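Side-chain contacts in trans-4-hydroxy-L-proline dehydratase (Clostridioides difficile 70-100-2010, PDB 6VXC), which uses a glycyl radical to dehydrate trans-4-hydroxy-L-proline to (S)-1-pyrroline-5-carboxylate in anaerobic breakdown of hydroxyproline: residues L477-N482 with K514-Y519; Q504-L509 with D580-I585; K586-V589 with K594-M597. All blocks are in the same frame, centred on the assembly; numbering follows the deposited sequence.

In the fold
Following the chain from the N terminus, helix 473-481 comes first, and interaction 1 closes a loop of 31 residues by bringing 477-482 against 514-519 of the long helix 506-538. Interaction 2 starts inside that loop, at 504-509, and ends beyond it at 580-585, so the two contacts cross along the sequence. They also touch in space, through L477 against S581 and L582 and through T480 and L481 against L509. Interaction 3 follows in series and spans just four intervening residues, where helix 575-591 turns toward helix 597-605. Its M597 reaches back to I585 and L481. Together the contacts join four helices at the periphery of the glycyl radical enzyme fold.

Interaction 1 of 3, residues L477-N482 with K514-Y519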
loop_
_atom_site.group_PDB
_atom_site.type_symbol
_atom_site.label_atom_id
_atom_site.label_comp_id
_atom_site.label_asym_id
_atom_site.label_seq_id
_atom_site.Cartn_x
_atom_site.Cartn_y
_atom_site.Cartn_z
ATOM N N LEU A 477 0.924 -18.221 18.058
ATOM C CA LEU A 477 1.713 -19.075 18.943
ATOM C C LEU A 477 1.359 -18.802 20.402
ATOM O O LEU A 477 1.236 -19.735 21.201
ATOM C CB LEU A 477 3.220 -18.883 18.707
ATOM C CG LEU A 477 4.156 -19.708 19.619
ATOM C CD1 LEU A 477 3.969 -21.213 19.429
ATOM C CD2 LEU A 477 5.614 -19.351 19.392
ATOM N N GLU A 478 1.156 -17.532 20.757
ATOM C CA GLU A 478 0.780 -17.220 22.130
ATOM C C GLU A 478 -0.501 -17.943 22.525
ATOM O O GLU A 478 -0.552 -18.592 23.576
ATOM C CB GLU A 478 0.624 -15.707 22.307
ATOM C CG GLU A 478 0.311 -15.257 23.739
ATOM C CD GLU A 478 0.313 -13.736 23.892
ATOM O OE1 GLU A 478 -0.578 -13.069 23.334
ATOM O OE2 GLU A 478 1.220 -13.204 24.564
ATOM N N LEU A 479 -1.512 -17.917 21.652
ATOM C CA LEU A 479 -2.739 -18.663 21.918
ATOM C C LEU A 479 -2.448 -20.145 22.081
ATOM O O LEU A 479 -2.981 -20.781 22.991
ATOM C CB LEU A 479 -3.763 -18.449 20.793
ATOM C CG LEU A 479 -4.387 -17.073 20.518
ATOM C CD1 LEU A 479 -5.476 -17.196 19.442
ATOM C CD2 LEU A 479 -4.940 -16.421 21.780
ATOM N N THR A 480 -1.604 -20.704 21.207
ATOM C CA THR A 480 -1.208 -22.109 21.309
ATOM C C THR A 480 -0.624 -22.423 22.680
ATOM O O THR A 480 -0.937 -23.459 23.275
ATOM C CB THR A 480 -0.180 -22.456 20.218
ATOM O OG1 THR A 480 -0.693 -22.113 18.931
ATOM C CG2 THR A 480 0.185 -23.956 20.240
ATOM N N LEU A 481 0.291 -21.576 23.162
ATOM C CA LEU A 481 0.934 -21.801 24.450
ATOM C C LEU A 481 -0.007 -21.587 25.631
ATOM O O LEU A 481 0.366 -21.916 26.757
ATOM C CB LEU A 481 2.174 -20.912 24.585
ATOM C CG LEU A 481 3.287 -21.191 23.562
ATOM C CD1 LEU A 481 4.429 -20.203 23.705
ATOM C CD2 LEU A 481 3.800 -22.597 23.706
ATOM N N ASN A 482 -1.205 -21.043 25.400
ATOM C CA ASN A 482 -2.198 -20.795 26.438
ATOM C C ASN A 482 -3.506 -21.545 26.176
ATOM O O ASN A 482 -4.539 -21.189 26.744
ATOM C CB ASN A 482 -2.455 -19.292 26.564
ATOM C CG ASN A 482 -1.310 -18.553 27.264
ATOM O OD1 ASN A 482 -1.299 -18.429 28.484
ATOM N ND2 ASN A 482 -0.339 -18.075 26.488
ATOM N N LYS A 514 -0.369 -25.245 14.272
ATOM C CA LYS A 514 -1.028 -25.300 12.974
ATOM C C LYS A 514 -2.545 -25.377 13.115
ATOM O O LYS A 514 -3.274 -24.788 12.304
ATOM C CB LYS A 514 -0.484 -26.479 12.169
ATOM C CG LYS A 514 0.947 -26.247 11.665
ATOM C CD LYS A 514 1.324 -27.218 10.546
ATOM C CE LYS A 514 1.531 -28.645 11.057
ATOM N NZ LYS A 514 2.019 -29.607 10.011
ATOM N N LYS A 515 -3.039 -26.040 14.163
ATOM C CA LYS A 515 -4.482 -26.056 14.395
ATOM C C LYS A 515 -4.993 -24.683 14.813
ATOM O O LYS A 515 -6.057 -24.257 14.355
ATOM C CB LYS A 515 -4.859 -27.089 15.455
ATOM C CG LYS A 515 -4.700 -28.536 15.037
ATOM C CD LYS A 515 -5.244 -29.418 16.157
ATOM C CE LYS A 515 -4.793 -30.851 16.044
ATOM N NZ LYS A 515 -5.305 -31.603 17.225
ATOM N N GLN A 516 -4.256 -23.970 15.671
ATOM C CA GLN A 516 -4.676 -22.612 15.994
ATOM C C GLN A 516 -4.675 -21.739 14.746
ATOM O O GLN A 516 -5.606 -20.963 14.528
ATOM C CB GLN A 516 -3.782 -22.014 17.072
ATOM C CG GLN A 516 -3.871 -22.721 18.410
ATOM C CD GLN A 516 -5.087 -22.306 19.205
ATOM O OE1 GLN A 516 -5.865 -21.444 18.787
ATOM N NE2 GLN A 516 -5.245 -22.905 20.373
ATOM N N LEU A 517 -3.652 -21.887 13.900
ATOM C CA LEU A 517 -3.575 -21.137 12.651
ATOM C C LEU A 517 -4.778 -21.417 11.754
ATOM O O LEU A 517 -5.383 -20.491 11.204
ATOM C CB LEU A 517 -2.279 -21.490 11.927
ATOM C CG LEU A 517 -1.947 -20.830 10.595
ATOM C CD1 LEU A 517 -1.974 -19.332 10.760
ATOM C CD2 LEU A 517 -0.568 -21.300 10.141
ATOM N N HIS A 518 -5.097 -22.697 11.559
ATOM C CA HIS A 518 -6.233 -23.085 10.729
ATOM C C HIS A 518 -7.509 -22.424 11.224
ATOM O O HIS A 518 -8.279 -21.871 10.440
ATOM C CB HIS A 518 -6.378 -24.613 10.725
ATOM C CG HIS A 518 -7.598 -25.114 10.003
ATOM N ND1 HIS A 518 -7.745 -25.034 8.633
ATOM C CD2 HIS A 518 -8.716 -25.723 10.464
ATOM C CE1 HIS A 518 -8.902 -25.570 8.283
ATOM N NE2 HIS A 518 -9.509 -25.997 9.373
ATOM N N TYR A 519 -7.733 -22.451 12.537
ATOM C CA TYR A 519 -8.936 -21.843 13.094
ATOM C C TYR A 519 -8.964 -20.341 12.838
ATOM O O TYR A 519 -9.982 -19.786 12.414
ATOM C CB TYR A 519 -8.999 -22.128 14.588
ATOM C CG TYR A 519 -10.171 -21.492 15.306
ATOM C CD1 TYR A 519 -11.471 -21.934 15.082
ATOM C CD2 TYR A 519 -9.971 -20.483 16.233
ATOM C CE1 TYR A 519 -12.539 -21.375 15.752
ATOM C CE2 TYR A 519 -11.027 -19.912 16.911
ATOM C CZ TYR A 519 -12.313 -20.361 16.666
ATOM O OH TYR A 519 -13.376 -19.804 17.333
#
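The amide nitrogen NE2 of Q516, whose side chain packs against T480, is gripped by two acceptors, I495 O and T497 OG1, both from the chain that follows helix 473-481. OE1 of the same amide is hydrogen-bonded too, so the polar end of this buried glutamine is satisfied on both sides, and its flat group is held against rotation. Toward 477-482 the glutamine therefore offers mostly its aliphatic part. T480 OG1 lies 3.3 Å from Q516 CG and 3.6 Å from Q516 CB, a van der Waals approach rather than a polar bond, and the two side chains slide past each other in opposite directions. The threonine hydroxyl is spent within its own helix: with chi1 -55°, OG1 stands beside the backbone N, anti to the carbonyl carbon, and donates to I476 O.

In the glycyl radical enzyme fold this is outer packing of helix 473-481 on helix 506-538, far from the annotated active-site residues. A short side chain suits the crossing, because the CA atoms of T480 and Q516 come within 6.4 Å. The branch lets OG1 bond its own helix while the methyl CG2 leans on L509 of the long helix.

L479 adds a looser touch, its CB 4.2 Å from Q516 OE1. The Q516 chain bends at chi2 (-80°), which swings the amide past L479, leaving NE2 4.1 Å from L479 O, too far for a hydrogen bond. Farther along, N482 folds back on its own segment: its ND2 donates to E478 O at 3.0 Å, almost straight at 175°. The acceptor lies in the asparagine amide plane, whereas the nitrogen sits above the E478 carbonyl plane.

Interaction 2 of 3, residues Q504-L509 with D580-I585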
loop_
_atom_site.group_PDB
_atom_site.type_symbol
_atom_site.label_atom_id
_atom_site.label_comp_id
_atom_site.label_asym_id
_atom_site.label_seq_id
_atom_site.Cartn_x
_atom_site.Cartn_y
_atom_site.Cartn_z
ATOM N N GLN A 504 4.670 -33.810 24.344
ATOM C CA GLN A 504 5.856 -34.617 24.563
ATOM C C GLN A 504 6.941 -34.349 23.542
ATOM O O GLN A 504 8.079 -34.783 23.744
ATOM C CB GLN A 504 5.495 -36.108 24.544
ATOM C CG GLN A 504 4.703 -36.533 25.769
ATOM C CD GLN A 504 5.408 -36.139 27.065
ATOM O OE1 GLN A 504 6.581 -36.481 27.283
ATOM N NE2 GLN A 504 4.705 -35.393 27.922
ATOM N N SER A 505 6.619 -33.636 22.464
ATOM C CA SER A 505 7.572 -33.440 21.392
ATOM C C SER A 505 7.352 -32.077 20.757
ATOM O O SER A 505 6.266 -31.494 20.835
ATOM C CB SER A 505 7.436 -34.538 20.326
ATOM O OG SER A 505 6.218 -34.370 19.623
ATOM N N TYR A 506 8.399 -31.594 20.084
ATOM C CA TYR A 506 8.257 -30.377 19.300
ATOM C C TYR A 506 7.190 -30.546 18.219
ATOM O O TYR A 506 6.399 -29.630 17.973
ATOM C CB TYR A 506 9.593 -29.989 18.677
ATOM C CG TYR A 506 9.458 -28.767 17.808
ATOM C CD1 TYR A 506 9.417 -27.493 18.372
ATOM C CD2 TYR A 506 9.305 -28.887 16.441
ATOM C CE1 TYR A 506 9.275 -26.365 17.573
ATOM C CE2 TYR A 506 9.153 -27.784 15.642
ATOM C CZ TYR A 506 9.141 -26.525 16.207
ATOM O OH TYR A 506 8.999 -25.435 15.397
ATOM N N GLU A 507 7.158 -31.711 17.564
ATOM C CA GLU A 507 6.154 -31.962 16.532
ATOM C C GLU A 507 4.743 -31.823 17.085
ATOM O O GLU A 507 3.845 -31.319 16.404
ATOM C CB GLU A 507 6.338 -33.351 15.915
ATOM C CG GLU A 507 7.583 -33.501 15.020
ATOM C CD GLU A 507 8.907 -33.593 15.805
ATOM O OE1 GLU A 507 8.867 -33.795 17.039
ATOM O OE2 GLU A 507 9.982 -33.464 15.177
ATOM N N GLU A 508 4.532 -32.258 18.321
ATOM C CA GLU A 508 3.223 -32.102 18.928
ATOM C C GLU A 508 2.883 -30.632 19.128
ATOM O O GLU A 508 1.748 -30.217 18.864
ATOM C CB GLU A 508 3.179 -32.850 20.251
ATOM C CG GLU A 508 1.837 -33.336 20.603
ATOM C CD GLU A 508 1.812 -34.043 21.934
ATOM O OE1 GLU A 508 0.733 -34.010 22.566
ATOM O OE2 GLU A 508 2.853 -34.614 22.334
ATOM N N LEU A 509 3.845 -29.829 19.598
ATOM C CA LEU A 509 3.604 -28.393 19.734
ATOM C C LEU A 509 3.317 -27.741 18.382
ATOM O O LEU A 509 2.403 -26.928 18.260
ATOM C CB LEU A 509 4.797 -27.713 20.401
ATOM C CG LEU A 509 4.780 -26.183 20.335
ATOM C CD1 LEU A 509 3.651 -25.565 21.167
ATOM C CD2 LEU A 509 6.128 -25.622 20.720
ATOM N N ASP A 580 12.019 -17.363 15.766
ATOM C CA ASP A 580 12.920 -17.419 16.908
ATOM C C ASP A 580 12.226 -17.989 18.144
ATOM O O ASP A 580 12.872 -18.657 18.955
ATOM C CB ASP A 580 13.507 -16.038 17.197
ATOM C CG ASP A 580 14.567 -15.605 16.163
ATOM O OD1 ASP A 580 14.947 -16.405 15.292
ATOM O OD2 ASP A 580 15.032 -14.447 16.236
ATOM N N SER A 581 10.922 -17.751 18.302
ATOM C CA SER A 581 10.204 -18.297 19.459
ATOM C C SER A 581 10.120 -19.818 19.389
ATOM O O SER A 581 10.450 -20.508 20.359
ATOM C CB SER A 581 8.808 -17.689 19.563
ATOM O OG SER A 581 8.880 -16.329 19.939
ATOM N N LEU A 582 9.679 -20.358 18.250
ATOM C CA LEU A 582 9.601 -21.811 18.116
ATOM C C LEU A 582 10.988 -22.437 18.122
ATOM O O LEU A 582 11.175 -23.538 18.651
ATOM C CB LEU A 582 8.840 -22.182 16.847
ATOM C CG LEU A 582 7.307 -22.146 16.894
ATOM C CD1 LEU A 582 6.708 -22.320 15.490
ATOM C CD2 LEU A 582 6.760 -23.207 17.846
ATOM N N THR A 583 11.972 -21.747 17.535
ATOM C CA THR A 583 13.347 -22.223 17.616
ATOM C C THR A 583 13.815 -22.278 19.064
ATOM O O THR A 583 14.447 -23.252 19.482
ATOM C CB THR A 583 14.285 -21.334 16.780
ATOM O OG1 THR A 583 13.928 -21.384 15.397
ATOM C CG2 THR A 583 15.736 -21.811 16.919
ATOM N N ALA A 584 13.494 -21.251 19.852
ATOM C CA ALA A 584 13.892 -21.261 21.257
ATOM C C ALA A 584 13.281 -22.445 22.004
ATOM O O ALA A 584 13.928 -23.055 22.864
ATOM C CB ALA A 584 13.491 -19.943 21.923
ATOM N N ILE A 585 12.029 -22.763 21.708
ATOM C CA ILE A 585 11.369 -23.872 22.383
ATOM C C ILE A 585 11.989 -25.203 21.971
ATOM O O ILE A 585 12.325 -26.035 22.819
ATOM C CB ILE A 585 9.854 -23.836 22.115
ATOM C CG1 ILE A 585 9.220 -22.606 22.789
ATOM C CG2 ILE A 585 9.219 -25.150 22.560
ATOM C CD1 ILE A 585 7.727 -22.410 22.447
#
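One methyl of L509, CD2, meets both I585 and L582, lying 3.6 Å from I585 CG2 and 3.8 Å from L582 CD2. This is apolar helix-to-helix packing: the first turn of helix 506-538 rests on the middle of helix 575-591 in the outer part of the glycyl radical enzyme fold. A leucine serves well here because its branched end can touch residues one turn apart on the other helix. With CG anti to the backbone N (chi1 168°), L509 sends that end across I585 at about a right angle. Its other methyl, CD1, packs on T480 and L481 of helix 473-481.

Y506 widens the tight side. Its CE1 comes 4.0 Å from L582 CD2, while L582 O lies obliquely to the ring, and the two side chains cross at about a right angle, meeting by van der Waals contact. K586, the residue after I585, makes a cation-pi contact with the same ring, and I635 of helix 630-647 also packs on it.

The opposite character belongs to Q504, S505, E507 and E508, which lie at the exposed or partly exposed side and stay clear of 580-585. Polar residues fit there, and S505 and E508 organise the helix start: S505 is the N-cap, its OG accepting from E508 N at 3.0 Å. The E508 carboxylate in turn accepts from the backbone of Q504, whose N meets OE2 at 2.8 Å from above the carboxylate plane. Back in the buried part, Y506 OH rests 3.6 Å from L582 CB.

Interaction 3 of 3, residues K586-V589 with K594-M597; sequences KYNV and KFDM
The F595 ring and the N588 amide have planes only 13° apart, and N588 CB approaches the ring obliquely, 3.4 Å from F595 CZ. V589 CG2 is oblique to it too, 3.8 Å from F595 CE1. With chi1 52°, F595 CG stands between its backbone N and carbonyl carbon, and the ring comes against N588 and V589; a large apolar ring suits this buried spot, where helix 612-620 also packs. At the edge of the Y587 ring, in its plane, sit two waters. The extended K594 chain runs past N588 OD1, its CD 3.7 Å away, to bring NZ beside Y587. N588 ND2 hydrogen-bonds A584 O and T622 OG1.

From within a wider pi-type turn at 586-589, N588 O accepts from K594 N at 2.8 Å. Beside it V589 CA makes a CH...O contact of 3.4 Å with F595 O, and a third water joins V589 O to F595 O. D596, apt at a helix start, N-caps helix 597-605, and its OD1 also hydrogen-bonds T599 OG1. Both edge waters accept from NZ and pass its pull to Y587 OH and N588 OD1, tying the lysine's ammonium to the helix through solvent.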
loop_
_atom_site.group_PDB
_atom_site.type_symbol
_atom_site.label_atom_id
_atom_site.label_comp_id
_atom_site.label_asym_id
_atom_site.label_seq_id
_atom_site.Cartn_x
_atom_site.Cartn_y
_atom_site.Cartn_z
ATOM N N LYS A 586 12.170 -25.415 20.666
ATOM C CA LYS A 586 12.752 -26.669 20.207
ATOM C C LYS A 586 14.141 -26.881 20.797
ATOM O O LYS A 586 14.454 -27.961 21.309
ATOM C CB LYS A 586 12.822 -26.678 18.686
ATOM C CG LYS A 586 13.406 -27.945 18.103
ATOM C CD LYS A 586 13.467 -27.797 16.598
ATOM C CE LYS A 586 13.755 -29.092 15.923
ATOM N NZ LYS A 586 13.698 -28.890 14.446
ATOM N N TYR A 587 14.975 -25.837 20.762
ATOM C CA TYR A 587 16.361 -25.959 21.202
ATOM C C TYR A 587 16.449 -26.179 22.706
ATOM O O TYR A 587 17.137 -27.096 23.167
ATOM C CB TYR A 587 17.140 -24.700 20.786
ATOM C CG TYR A 587 18.636 -24.738 21.036
ATOM C CD1 TYR A 587 19.489 -25.348 20.131
ATOM C CD2 TYR A 587 19.196 -24.132 22.154
ATOM C CE1 TYR A 587 20.862 -25.377 20.335
ATOM C CE2 TYR A 587 20.588 -24.160 22.376
ATOM C CZ TYR A 587 21.411 -24.784 21.454
ATOM O OH TYR A 587 22.772 -24.830 21.636
ATOM N N ASN A 588 15.739 -25.359 23.483
ATOM C CA ASN A 588 15.897 -25.363 24.930
ATOM C C ASN A 588 15.004 -26.380 25.636
ATOM O O ASN A 588 15.457 -27.027 26.587
ATOM C CB ASN A 588 15.627 -23.967 25.488
ATOM C CG ASN A 588 16.705 -22.974 25.103
ATOM O OD1 ASN A 588 17.814 -23.011 25.642
ATOM N ND2 ASN A 588 16.386 -22.080 24.161
ATOM N N VAL A 589 13.766 -26.568 25.184
ATOM C CA VAL A 589 12.847 -27.479 25.870
ATOM C C VAL A 589 13.026 -28.917 25.393
ATOM O O VAL A 589 13.147 -29.836 26.205
ATOM C CB VAL A 589 11.384 -27.022 25.691
ATOM C CG1 VAL A 589 10.450 -28.036 26.344
ATOM C CG2 VAL A 589 11.170 -25.637 26.269
ATOM N N LYS A 594 17.214 -27.751 28.584
ATOM C CA LYS A 594 17.753 -26.908 29.639
ATOM C C LYS A 594 16.675 -26.461 30.612
ATOM O O LYS A 594 16.987 -26.121 31.754
ATOM C CB LYS A 594 18.452 -25.693 29.036
ATOM C CG LYS A 594 19.594 -26.032 28.084
ATOM C CD LYS A 594 20.365 -24.780 27.681
ATOM C CE LYS A 594 21.353 -25.090 26.573
ATOM N NZ LYS A 594 22.150 -23.898 26.169
ATOM N N PHE A 595 15.419 -26.432 30.177
ATOM C CA PHE A 595 14.291 -26.164 31.055
ATOM C C PHE A 595 13.051 -26.763 30.409
ATOM O O PHE A 595 13.062 -27.139 29.230
ATOM C CB PHE A 595 14.138 -24.660 31.333
ATOM C CG PHE A 595 14.086 -23.790 30.089
ATOM C CD1 PHE A 595 12.903 -23.626 29.392
ATOM C CD2 PHE A 595 15.213 -23.131 29.641
ATOM C CE1 PHE A 595 12.840 -22.820 28.263
ATOM C CE2 PHE A 595 15.168 -22.322 28.507
ATOM C CZ PHE A 595 13.978 -22.169 27.818
ATOM N N ASP A 596 11.983 -26.873 31.192
ATOM C CA ASP A 596 10.770 -27.508 30.698
ATOM C C ASP A 596 9.733 -26.465 30.298
ATOM O O ASP A 596 9.920 -25.266 30.489
ATOM C CB ASP A 596 10.204 -28.507 31.729
ATOM C CG ASP A 596 9.819 -27.874 33.069
ATOM O OD1 ASP A 596 9.714 -26.643 33.192
ATOM O OD2 ASP A 596 9.609 -28.649 34.030
ATOM N N MET A 597 8.638 -26.949 29.706
ATOM C CA MET A 597 7.591 -26.052 29.226
ATOM C C MET A 597 6.971 -25.269 30.376
ATOM O O MET A 597 6.711 -24.064 30.252
ATOM C CB MET A 597 6.518 -26.843 28.483
ATOM C CG MET A 597 5.411 -25.977 27.886
ATOM S SD MET A 597 5.947 -24.928 26.507
ATOM C CE MET A 597 6.363 -26.185 25.307
HETATM O O HOH W 1 23.499 -23.065 23.816
HETATM O O HOH W 2 20.243 -22.081 25.294
HETATM O O HOH W 3 12.912 -30.144 29.011
#